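Local coordinates for Rio2 kinase (Chaetomium thermophilum, PDB 4GYI), which is an atypical RIO-family protein kinase and ATPase of pre-40S ribosomal subunit maturation, captured here with ADP, magnesium and a phosphoaspartate, at residues D16-E24 against L77-H88; V193-V201 against E233-E241. All blocks are in the same frame, centred on the assembly; numbering follows the deposited sequence.

Contact 1 of 2, residues D16-E24 against L77-H88; sequences DWRVLTAVE and LTYGGLDYLALH
W17 lays one face of its indole over H88: the five-membered ring of the indole and the imidazole stack face to face, centroids 3.8 Å apart and planes 15° from parallel. With CG anti to the backbone N (chi1 -164°), the imidazole of H88 reaches across the indole face, and H88 CB lies over the six-membered ring as a CH-pi contact. The far rim of the indole meets the other helix, W17 CH2 lying 3.9 Å from Y84 CB. One turn on, L20 forks: CD1 touches L77 CD1 at 3.7 Å, while CD2 rests on L85 CG and the carbonyl of G81. T21 OG1 donates a hydrogen bond to W17 O (2.8 Å), from above the carbonyl plane, and also touches L85 CD2. V23 CG1 packs against the backbone of L77. E24 slides past L85 in the opposite direction, OE1 3.6 Å from L85 CD1, and its carboxylate goes on to a salt bridge with R185. L85 is thus a knob in a hole made by W17, L20, T21 and E24. Helical segments 16-24 and 79-88 cross at -118°, joining the first helix to the one after strand 75-77 in Rio2's N-terminal winged helix-turn-helix domain.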
loop_
_atom_site.group_PDB
_atom_site.type_symbol
_atom_site.label_atom_id
_atom_site.label_comp_id
_atom_site.label_asym_id
_atom_site.label_seq_id
_atom_site.Cartn_x
_atom_site.Cartn_y
_atom_site.Cartn_z
ATOM N N ASP A 16 -21.581 17.871 -3.920
ATOM C CA ASP A 16 -20.544 17.475 -4.872
ATOM C C ASP A 16 -19.996 16.137 -4.416
ATOM O O ASP A 16 -19.766 15.227 -5.222
ATOM C CB ASP A 16 -19.426 18.501 -4.966
ATOM C CG ASP A 16 -19.830 19.723 -5.751
ATOM O OD1 ASP A 16 -20.800 19.627 -6.527
ATOM O OD2 ASP A 16 -19.181 20.777 -5.588
ATOM N N TRP A 17 -19.810 16.019 -3.107
ATOM C CA TRP A 17 -19.392 14.761 -2.505
ATOM C C TRP A 17 -20.417 13.640 -2.692
ATOM O O TRP A 17 -20.064 12.507 -3.015
ATOM C CB TRP A 17 -19.053 14.972 -1.033
ATOM C CG TRP A 17 -17.776 15.737 -0.871
ATOM C CD1 TRP A 17 -17.635 17.025 -0.457
ATOM C CD2 TRP A 17 -16.461 15.270 -1.192
ATOM N NE1 TRP A 17 -16.307 17.381 -0.465
ATOM C CE2 TRP A 17 -15.565 16.318 -0.908
ATOM C CE3 TRP A 17 -15.952 14.055 -1.672
ATOM C CZ2 TRP A 17 -14.185 16.189 -1.089
ATOM C CZ3 TRP A 17 -14.581 13.927 -1.850
ATOM C CH2 TRP A 17 -13.716 14.986 -1.558
ATOM N N ARG A 18 -21.687 13.970 -2.512
ATOM C CA ARG A 18 -22.768 13.002 -2.622
ATOM C C ARG A 18 -22.877 12.413 -4.035
ATOM O O ARG A 18 -23.119 11.221 -4.203
ATOM C CB ARG A 18 -24.083 13.669 -2.212
ATOM C CG ARG A 18 -25.217 12.700 -1.970
ATOM C CD ARG A 18 -26.485 13.415 -1.484
ATOM N NE ARG A 18 -27.484 12.446 -1.045
ATOM C CZ ARG A 18 -27.558 11.971 0.194
ATOM N NH1 ARG A 18 -26.705 12.402 1.116
ATOM N NH2 ARG A 18 -28.488 11.079 0.517
ATOM N N VAL A 19 -22.699 13.260 -5.043
ATOM C CA VAL A 19 -22.718 12.830 -6.437
ATOM C C VAL A 19 -21.463 12.014 -6.784
ATOM O O VAL A 19 -21.551 10.973 -7.444
ATOM C CB VAL A 19 -22.868 14.043 -7.386
ATOM C CG1 VAL A 19 -22.726 13.626 -8.838
ATOM C CG2 VAL A 19 -24.215 14.701 -7.172
ATOM N N LEU A 20 -20.301 12.486 -6.332
ATOM C CA LEU A 20 -19.072 11.729 -6.482
ATOM C C LEU A 20 -19.239 10.341 -5.865
ATOM O O LEU A 20 -18.919 9.332 -6.490
ATOM C CB LEU A 20 -17.884 12.467 -5.846
ATOM C CG LEU A 20 -16.510 11.879 -6.169
ATOM C CD1 LEU A 20 -16.333 11.807 -7.686
ATOM C CD2 LEU A 20 -15.343 12.682 -5.504
ATOM N N THR A 21 -19.759 10.292 -4.645
ATOM C CA THR A 21 -19.986 9.021 -3.959
ATOM C C THR A 21 -20.977 8.140 -4.721
ATOM O O THR A 21 -20.817 6.919 -4.794
ATOM C CB THR A 21 -20.524 9.260 -2.539
ATOM O OG1 THR A 21 -19.578 10.042 -1.792
ATOM C CG2 THR A 21 -20.775 7.935 -1.821
ATOM N N ALA A 22 -21.992 8.776 -5.296
ATOM C CA ALA A 22 -22.998 8.080 -6.093
ATOM C C ALA A 22 -22.407 7.441 -7.343
ATOM O O ALA A 22 -22.839 6.366 -7.761
ATOM C CB ALA A 22 -24.142 9.037 -6.476
ATOM N N VAL A 23 -21.442 8.110 -7.960
ATOM C CA VAL A 23 -20.778 7.529 -9.126
ATOM C C VAL A 23 -19.968 6.311 -8.684
ATOM O O VAL A 23 -19.961 5.267 -9.347
ATOM C CB VAL A 23 -19.864 8.541 -9.824
ATOM C CG1 VAL A 23 -19.058 7.854 -10.915
ATOM C CG2 VAL A 23 -20.690 9.688 -10.389
ATOM N N GLU A 24 -19.312 6.440 -7.537
ATOM C CA GLU A 24 -18.582 5.318 -6.989
ATOM C C GLU A 24 -19.500 4.110 -6.764
ATOM O O GLU A 24 -19.172 2.999 -7.159
ATOM C CB GLU A 24 -17.875 5.698 -5.686
ATOM C CG GLU A 24 -17.054 4.543 -5.119
ATOM C CD GLU A 24 -16.563 4.795 -3.709
ATOM O OE1 GLU A 24 -17.233 5.535 -2.962
ATOM O OE2 GLU A 24 -15.507 4.247 -3.348
ATOM N N LEU A 77 -15.864 7.106 -12.708
ATOM C CA LEU A 77 -14.953 7.641 -11.722
ATOM C C LEU A 77 -13.533 7.636 -12.303
ATOM O O LEU A 77 -13.151 6.693 -12.998
ATOM C CB LEU A 77 -15.029 6.744 -10.498
ATOM C CG LEU A 77 -14.480 7.183 -9.156
ATOM C CD1 LEU A 77 -15.226 8.409 -8.676
ATOM C CD2 LEU A 77 -14.650 6.016 -8.188
ATOM N N THR A 78 -12.755 8.688 -12.052
ATOM C CA THR A 78 -11.343 8.644 -12.415
ATOM C C THR A 78 -10.520 8.261 -11.193
ATOM O O THR A 78 -11.048 8.152 -10.085
ATOM C CB THR A 78 -10.815 9.983 -12.944
ATOM O OG1 THR A 78 -10.907 10.974 -11.910
ATOM C CG2 THR A 78 -11.590 10.418 -14.173
ATOM N N TYR A 79 -9.231 8.037 -11.397
ATOM C CA TYR A 79 -8.341 7.758 -10.285
ATOM C C TYR A 79 -8.313 8.909 -9.276
ATOM O O TYR A 79 -8.296 8.685 -8.054
ATOM C CB TYR A 79 -6.936 7.465 -10.807
ATOM C CG TYR A 79 -6.878 6.264 -11.734
ATOM C CD1 TYR A 79 -7.220 5.006 -11.275
ATOM C CD2 TYR A 79 -6.486 6.392 -13.064
ATOM C CE1 TYR A 79 -7.169 3.912 -12.091
ATOM C CE2 TYR A 79 -6.432 5.286 -13.900
ATOM C CZ TYR A 79 -6.766 4.042 -13.397
ATOM O OH TYR A 79 -6.736 2.914 -14.186
ATOM N N GLY A 80 -8.324 10.138 -9.790
ATOM C CA GLY A 80 -8.345 11.313 -8.934
ATOM C C GLY A 80 -9.594 11.311 -8.073
ATOM O O GLY A 80 -9.544 11.629 -6.883
ATOM N N GLY A 81 -10.719 10.932 -8.676
ATOM C CA GLY A 81 -11.981 10.848 -7.952
ATOM C C GLY A 81 -11.938 9.906 -6.758
ATOM O O GLY A 81 -12.411 10.253 -5.667
ATOM N N LEU A 82 -11.349 8.725 -6.960
ATOM C CA LEU A 82 -11.186 7.731 -5.893
ATOM C C LEU A 82 -10.275 8.246 -4.770
ATOM O O LEU A 82 -10.598 8.112 -3.587
ATOM C CB LEU A 82 -10.639 6.408 -6.482
ATOM C CG LEU A 82 -10.703 5.166 -5.578
ATOM C CD1 LEU A 82 -12.166 4.754 -5.328
ATOM C CD2 LEU A 82 -9.893 3.995 -6.139
ATOM N N ASP A 83 -9.125 8.815 -5.155
ATOM C CA ASP A 83 -8.217 9.513 -4.223
ATOM C C ASP A 83 -9.019 10.467 -3.326
ATOM O O ASP A 83 -8.966 10.385 -2.094
ATOM C CB ASP A 83 -7.171 10.349 -4.996
ATOM C CG ASP A 83 -6.184 9.498 -5.808
ATOM O OD1 ASP A 83 -6.172 8.253 -5.659
ATOM O OD2 ASP A 83 -5.395 10.092 -6.587
ATOM N N TYR A 84 -9.782 11.358 -3.965
ATOM C CA TYR A 84 -10.574 12.353 -3.234
ATOM C C TYR A 84 -11.551 11.685 -2.272
ATOM O O TYR A 84 -11.652 12.079 -1.115
ATOM C CB TYR A 84 -11.342 13.267 -4.192
ATOM C CG TYR A 84 -10.590 14.510 -4.620
ATOM C CD1 TYR A 84 -11.209 15.759 -4.608
ATOM C CD2 TYR A 84 -9.272 14.438 -5.046
ATOM C CE1 TYR A 84 -10.535 16.898 -5.018
ATOM C CE2 TYR A 84 -8.587 15.573 -5.448
ATOM C CZ TYR A 84 -9.224 16.796 -5.435
ATOM O OH TYR A 84 -8.538 17.917 -5.840
ATOM N N LEU A 85 -12.252 10.660 -2.755
ATOM C CA LEU A 85 -13.183 9.921 -1.909
ATOM C C LEU A 85 -12.478 9.300 -0.712
ATOM O O LEU A 85 -12.997 9.344 0.395
ATOM C CB LEU A 85 -13.908 8.839 -2.708
ATOM C CG LEU A 85 -15.002 9.361 -3.630
ATOM C CD1 LEU A 85 -15.472 8.269 -4.568
ATOM C CD2 LEU A 85 -16.168 9.915 -2.807
ATOM N N ALA A 86 -11.298 8.724 -0.937
ATOM C CA ALA A 86 -10.515 8.170 0.164
ATOM C C ALA A 86 -10.152 9.241 1.185
ATOM O O ALA A 86 -10.295 9.033 2.374
ATOM C CB ALA A 86 -9.244 7.491 -0.359
ATOM N N LEU A 87 -9.652 10.378 0.711
ATOM C CA LEU A 87 -9.262 11.470 1.602
ATOM C C LEU A 87 -10.441 11.983 2.420
ATOM O O LEU A 87 -10.311 12.267 3.608
ATOM C CB LEU A 87 -8.658 12.632 0.816
ATOM C CG LEU A 87 -7.168 12.551 0.492
ATOM C CD1 LEU A 87 -6.781 13.670 -0.461
ATOM C CD2 LEU A 87 -6.356 12.628 1.778
ATOM N N HIS A 88 -11.589 12.103 1.765
ATOM C CA HIS A 88 -12.810 12.570 2.404
ATOM C C HIS A 88 -13.188 11.657 3.570
ATOM O O HIS A 88 -13.553 12.113 4.661
ATOM C CB HIS A 88 -13.932 12.597 1.372
ATOM C CG HIS A 88 -15.117 13.397 1.798
ATOM N ND1 HIS A 88 -15.068 14.765 1.963
ATOM C CD2 HIS A 88 -16.380 13.023 2.103
ATOM C CE1 HIS A 88 -16.253 15.201 2.347
ATOM N NE2 HIS A 88 -17.068 14.165 2.438
#

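Contact 2 of 2, residues V193-V201 against E233-E241; sequences VDALPMRQV and EFNILIREE. With MG (magnesium ion), chain C; ADP (adenosine-5'-diphosphate), chain B.
M198 N donates to I236 O at 2.7 Å, the shortest hydrogen bond between the segments, nearly along the C=O axis and with an N-H...O angle of 162°. It helps pair the short strand 196-197, just beyond the hinge of the protein-kinase fold, antiparallel with strand 236-242, which follows the catalytic loop. I238 N to L196 O is the companion bond, and R199 N donates to E233 O, carrying the pairing into the 3-10 turn. On the side away from the nucleotide M198 stretches out, its CG anti to the backbone N, then bends at chi3 (57°) to bring CE to I236 CD1; its CB meets I238 CG1. Helices 207-223 and 270-289 cover this patch. R199 CB packs on E233 CG, and the carboxylate of E233 turns away to R287.

The nucleotide lies along the other side. V193 N donates to ADP N1, and F234 O accepts from ADP O3' at 2.9 Å. Between these two bonds L237 CD1 lies 3.8 Å from ADP C2, and P197 CG approaches ADP O2'. N235 OD1 binds the magnesium ion at 2.1 Å, beside one oxygen from each phosphate of ADP and two waters; the phosphoaspartate at D258 is the other protein residue of the metal site. N235 ND2 donates to water 2 and to D230 O, which together with the metal bond would fix the amide's rotation.

A195 CB sits against L237 CB. Farther along the strand, D194 and R239 form a salt bridge: D194 OD1 lies 2.8 Å from R239 NH1, almost in the guanidinium plane, with an N-H...O angle of 144°.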
loop_
_atom_site.group_PDB
_atom_site.type_symbol
_atom_site.label_atom_id
_atom_site.label_comp_id
_atom_site.label_asym_id
_atom_site.label_seq_id
_atom_site.Cartn_x
_atom_site.Cartn_y
_atom_site.Cartn_z
ATOM N N VAL A 193 7.416 6.596 10.640
ATOM C CA VAL A 193 8.514 6.010 11.397
ATOM C C VAL A 193 9.723 6.922 11.294
ATOM O O VAL A 193 10.062 7.374 10.208
ATOM C CB VAL A 193 8.886 4.616 10.824
ATOM C CG1 VAL A 193 9.995 3.983 11.625
ATOM C CG2 VAL A 193 7.674 3.712 10.814
ATOM N N ASP A 194 10.388 7.199 12.408
ATOM C CA ASP A 194 11.598 8.022 12.344
ATOM C C ASP A 194 12.813 7.161 11.950
ATOM O O ASP A 194 13.713 6.906 12.732
ATOM C CB ASP A 194 11.824 8.809 13.639
ATOM C CG ASP A 194 12.080 7.910 14.838
ATOM O OD1 ASP A 194 11.412 6.856 14.955
ATOM O OD2 ASP A 194 12.962 8.259 15.658
ATOM N N ALA A 195 12.797 6.692 10.717
ATOM C CA ALA A 195 13.866 5.867 10.190
ATOM C C ALA A 195 13.877 6.071 8.687
ATOM O O ALA A 195 12.859 6.413 8.093
ATOM C CB ALA A 195 13.627 4.402 10.529
ATOM N N LEU A 196 15.039 5.874 8.086
ATOM C CA LEU A 196 15.226 6.036 6.656
ATOM C C LEU A 196 15.583 4.679 6.042
ATOM O O LEU A 196 16.121 3.810 6.732
ATOM C CB LEU A 196 16.359 7.026 6.427
ATOM C CG LEU A 196 16.223 8.310 7.248
ATOM C CD1 LEU A 196 17.411 9.237 6.991
ATOM C CD2 LEU A 196 14.920 9.009 6.931
ATOM N N PRO A 197 15.286 4.492 4.749
ATOM C CA PRO A 197 15.581 3.219 4.080
ATOM C C PRO A 197 17.048 2.823 4.275
ATOM O O PRO A 197 17.921 3.682 4.230
ATOM C CB PRO A 197 15.338 3.535 2.598
ATOM C CG PRO A 197 14.397 4.682 2.588
ATOM C CD PRO A 197 14.653 5.473 3.845
ATOM N N MET A 198 17.300 1.541 4.504
ATOM C CA MET A 198 18.663 1.022 4.645
ATOM C C MET A 198 19.558 1.355 3.433
ATOM O O MET A 198 20.761 1.538 3.569
ATOM C CB MET A 198 18.618 -0.497 4.884
ATOM C CG MET A 198 19.972 -1.130 5.143
ATOM S SD MET A 198 19.774 -2.857 5.657
ATOM C CE MET A 198 18.847 -3.543 4.269
ATOM N N ARG A 199 18.952 1.443 2.253
ATOM C CA ARG A 199 19.672 1.783 1.031
ATOM C C ARG A 199 20.586 2.994 1.224
ATOM O O ARG A 199 21.687 3.038 0.682
ATOM C CB ARG A 199 18.669 2.075 -0.096
ATOM C CG ARG A 199 19.302 2.411 -1.441
ATOM C CD ARG A 199 18.788 3.738 -1.999
ATOM N NE ARG A 199 19.437 4.903 -1.393
ATOM C CZ ARG A 199 20.571 5.444 -1.836
ATOM N NH1 ARG A 199 21.191 4.926 -2.889
ATOM N NH2 ARG A 199 21.093 6.500 -1.223
ATOM N N GLN A 200 20.140 3.964 2.019
ATOM C CA GLN A 200 20.891 5.209 2.155
ATOM C C GLN A 200 21.653 5.343 3.465
ATOM O O GLN A 200 22.207 6.411 3.754
ATOM C CB GLN A 200 19.981 6.424 1.929
ATOM C CG GLN A 200 18.729 6.421 2.752
ATOM C CD GLN A 200 17.822 7.610 2.446
ATOM O OE1 GLN A 200 16.878 7.507 1.657
ATOM N NE2 GLN A 200 18.100 8.741 3.085
ATOM N N VAL A 201 21.687 4.267 4.250
ATOM C CA VAL A 201 22.406 4.290 5.524
ATOM C C VAL A 201 23.858 4.671 5.256
ATOM O O VAL A 201 24.512 4.088 4.385
ATOM C CB VAL A 201 22.284 2.948 6.304
ATOM C CG1 VAL A 201 23.099 1.844 5.639
ATOM C CG2 VAL A 201 22.690 3.137 7.764
ATOM N N GLU A 233 16.533 -3.472 0.540
ATOM C CA GLU A 233 17.061 -2.300 1.221
ATOM C C GLU A 233 16.146 -1.076 1.073
ATOM O O GLU A 233 16.420 -0.024 1.649
ATOM C CB GLU A 233 18.483 -1.983 0.736
ATOM C CG GLU A 233 18.573 -1.578 -0.753
ATOM C CD GLU A 233 18.820 -2.766 -1.684
ATOM O OE1 GLU A 233 18.621 -3.928 -1.255
ATOM O OE2 GLU A 233 19.226 -2.534 -2.844
ATOM N N PHE A 234 15.067 -1.229 0.305
ATOM C CA PHE A 234 14.041 -0.195 0.157
ATOM C C PHE A 234 12.883 -0.390 1.118
ATOM O O PHE A 234 12.165 0.558 1.409
ATOM C CB PHE A 234 13.490 -0.165 -1.270
ATOM C CG PHE A 234 14.538 0.076 -2.313
ATOM C CD1 PHE A 234 14.972 1.362 -2.586
ATOM C CD2 PHE A 234 15.106 -0.991 -3.006
ATOM C CE1 PHE A 234 15.952 1.594 -3.549
ATOM C CE2 PHE A 234 16.087 -0.776 -3.962
ATOM C CZ PHE A 234 16.514 0.525 -4.235
ATOM N N ASN A 235 12.694 -1.617 1.601
ATOM C CA ASN A 235 11.580 -1.916 2.497
ATOM C C ASN A 235 12.021 -2.164 3.918
ATOM O O ASN A 235 11.246 -2.621 4.759
ATOM C CB ASN A 235 10.770 -3.099 1.956
ATOM C CG ASN A 235 10.127 -2.761 0.642
ATOM O OD1 ASN A 235 9.849 -1.591 0.401
ATOM N ND2 ASN A 235 9.937 -3.747 -0.232
ATOM N N ILE A 236 13.294 -1.890 4.157
ATOM C CA ILE A 236 13.857 -1.947 5.494
ATOM C C ILE A 236 14.307 -0.544 5.866
ATOM O O ILE A 236 15.135 0.069 5.184
ATOM C CB ILE A 236 15.059 -2.915 5.570
ATOM C CG1 ILE A 236 14.588 -4.342 5.287
ATOM C CG2 ILE A 236 15.723 -2.838 6.948
ATOM C CD1 ILE A 236 15.664 -5.250 4.720
ATOM N N LEU A 237 13.729 -0.038 6.941
ATOM C CA LEU A 237 14.069 1.269 7.454
ATOM C C LEU A 237 14.970 1.028 8.649
ATOM O O LEU A 237 14.800 0.052 9.363
ATOM C CB LEU A 237 12.797 2.030 7.879
ATOM C CG LEU A 237 11.683 2.239 6.829
ATOM C CD1 LEU A 237 10.674 3.295 7.273
ATOM C CD2 LEU A 237 12.245 2.620 5.479
ATOM N N ILE A 238 15.932 1.918 8.853
ATOM C CA ILE A 238 16.865 1.791 9.949
ATOM C C ILE A 238 16.665 2.947 10.904
ATOM O O ILE A 238 16.865 4.098 10.525
ATOM C CB ILE A 238 18.317 1.828 9.447
ATOM C CG1 ILE A 238 18.577 0.691 8.450
ATOM C CG2 ILE A 238 19.278 1.707 10.623
ATOM C CD1 ILE A 238 18.308 -0.670 9.030
ATOM N N ARG A 239 16.230 2.657 12.128
ATOM C CA ARG A 239 16.186 3.697 13.152
ATOM C C ARG A 239 17.569 3.775 13.776
ATOM O O ARG A 239 18.128 2.752 14.168
ATOM C CB ARG A 239 15.150 3.388 14.236
ATOM C CG ARG A 239 14.547 4.647 14.850
ATOM C CD ARG A 239 13.905 4.424 16.216
ATOM N NE ARG A 239 13.117 3.196 16.307
ATOM C CZ ARG A 239 11.813 3.112 16.050
ATOM N NH1 ARG A 239 11.132 4.185 15.672
ATOM N NH2 ARG A 239 11.187 1.948 16.166
ATOM N N GLU A 240 18.130 4.979 13.848
ATOM C CA GLU A 240 19.450 5.173 14.439
ATOM C C GLU A 240 19.322 5.824 15.812
ATOM O O GLU A 240 18.573 6.787 15.978
ATOM C CB GLU A 240 20.312 6.061 13.545
ATOM C CG GLU A 240 20.389 5.636 12.088
ATOM C CD GLU A 240 21.214 6.602 11.235
ATOM O OE1 GLU A 240 21.861 7.509 11.816
ATOM O OE2 GLU A 240 21.214 6.452 9.989
ATOM N N GLU A 241 20.049 5.307 16.794
ATOM C CA GLU A 241 20.034 5.904 18.131
ATOM C C GLU A 241 21.428 5.995 18.733
ATOM O O GLU A 241 22.177 5.012 18.759
ATOM C CB GLU A 241 19.112 5.124 19.071
ATOM C CG GLU A 241 17.635 5.191 18.693
ATOM C CD GLU A 241 16.847 4.018 19.243
ATOM O OE1 GLU A 241 17.364 3.331 20.149
ATOM O OE2 GLU A 241 15.718 3.777 18.763
HETATM MG MG MG C . 8.530 -0.728 -1.017
HETATM P PB ADP B . 6.129 1.157 -2.290
HETATM O O1B ADP B . 5.738 2.128 -3.378
HETATM O O2B ADP B . 7.512 0.555 -2.335
HETATM O O3B ADP B . 4.948 0.091 -2.195
HETATM P PA ADP B . 6.602 1.549 0.532
HETATM O O1A ADP B . 7.760 0.622 0.282
HETATM O O2A ADP B . 5.548 1.117 1.543
HETATM O O3A ADP B . 5.901 1.924 -0.871
HETATM O "O5'" ADP B . 7.213 2.980 0.896
HETATM C "C5'" ADP B . 8.109 3.620 -0.023
HETATM C "C4'" ADP B . 9.066 4.532 0.742
HETATM O "O4'" ADP B . 8.329 5.472 1.544
HETATM C "C3'" ADP B . 9.975 3.807 1.734
HETATM O "O3'" ADP B . 11.179 3.300 1.147
HETATM C "C2'" ADP B . 10.262 4.867 2.775
HETATM O "O2'" ADP B . 11.221 5.806 2.274
HETATM C "C1'" ADP B . 8.974 5.650 2.812
HETATM N N9 ADP B . 8.012 5.167 3.822
HETATM C C8 ADP B . 6.943 4.386 3.576
HETATM N N7 ADP B . 6.225 4.161 4.708
HETATM C C5 ADP B . 6.856 4.837 5.691
HETATM C C6 ADP B . 6.639 5.050 7.133
HETATM N N6 ADP B . 5.581 4.483 7.749
HETATM N N1 ADP B . 7.522 5.824 7.795
HETATM C C2 ADP B . 8.577 6.410 7.187
HETATM N N3 ADP B . 8.833 6.265 5.881
HETATM C C4 ADP B . 8.025 5.499 5.104
HETATM O O HOH W 1 10.107 0.620 -1.213
HETATM O O HOH W 2 9.359 -1.672 -2.715
#

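In the fold
From the N terminus, contact 1 comes first: helix 14-26 is met again by the end of strand 75-77 and helix 79-92, closing a loop of 52 residues that includes helices 35-42 and 51-60 and strand 64-68 within the N-terminal domain. The chain then builds the five-stranded sheet of the kinase domain before contact 2 opens. There 193-201 meets 233-241 across a loop containing helix 207-223, tying the segment after the hinge to the C-terminal-lobe strands beside the nucleotide. The contacts follow in series, neither nested nor crossed. The centres of contact 1 and contact 2 lie about 34 Å apart, on opposite sides of the chain's centre. Their nearest atoms are about 17 Å apart.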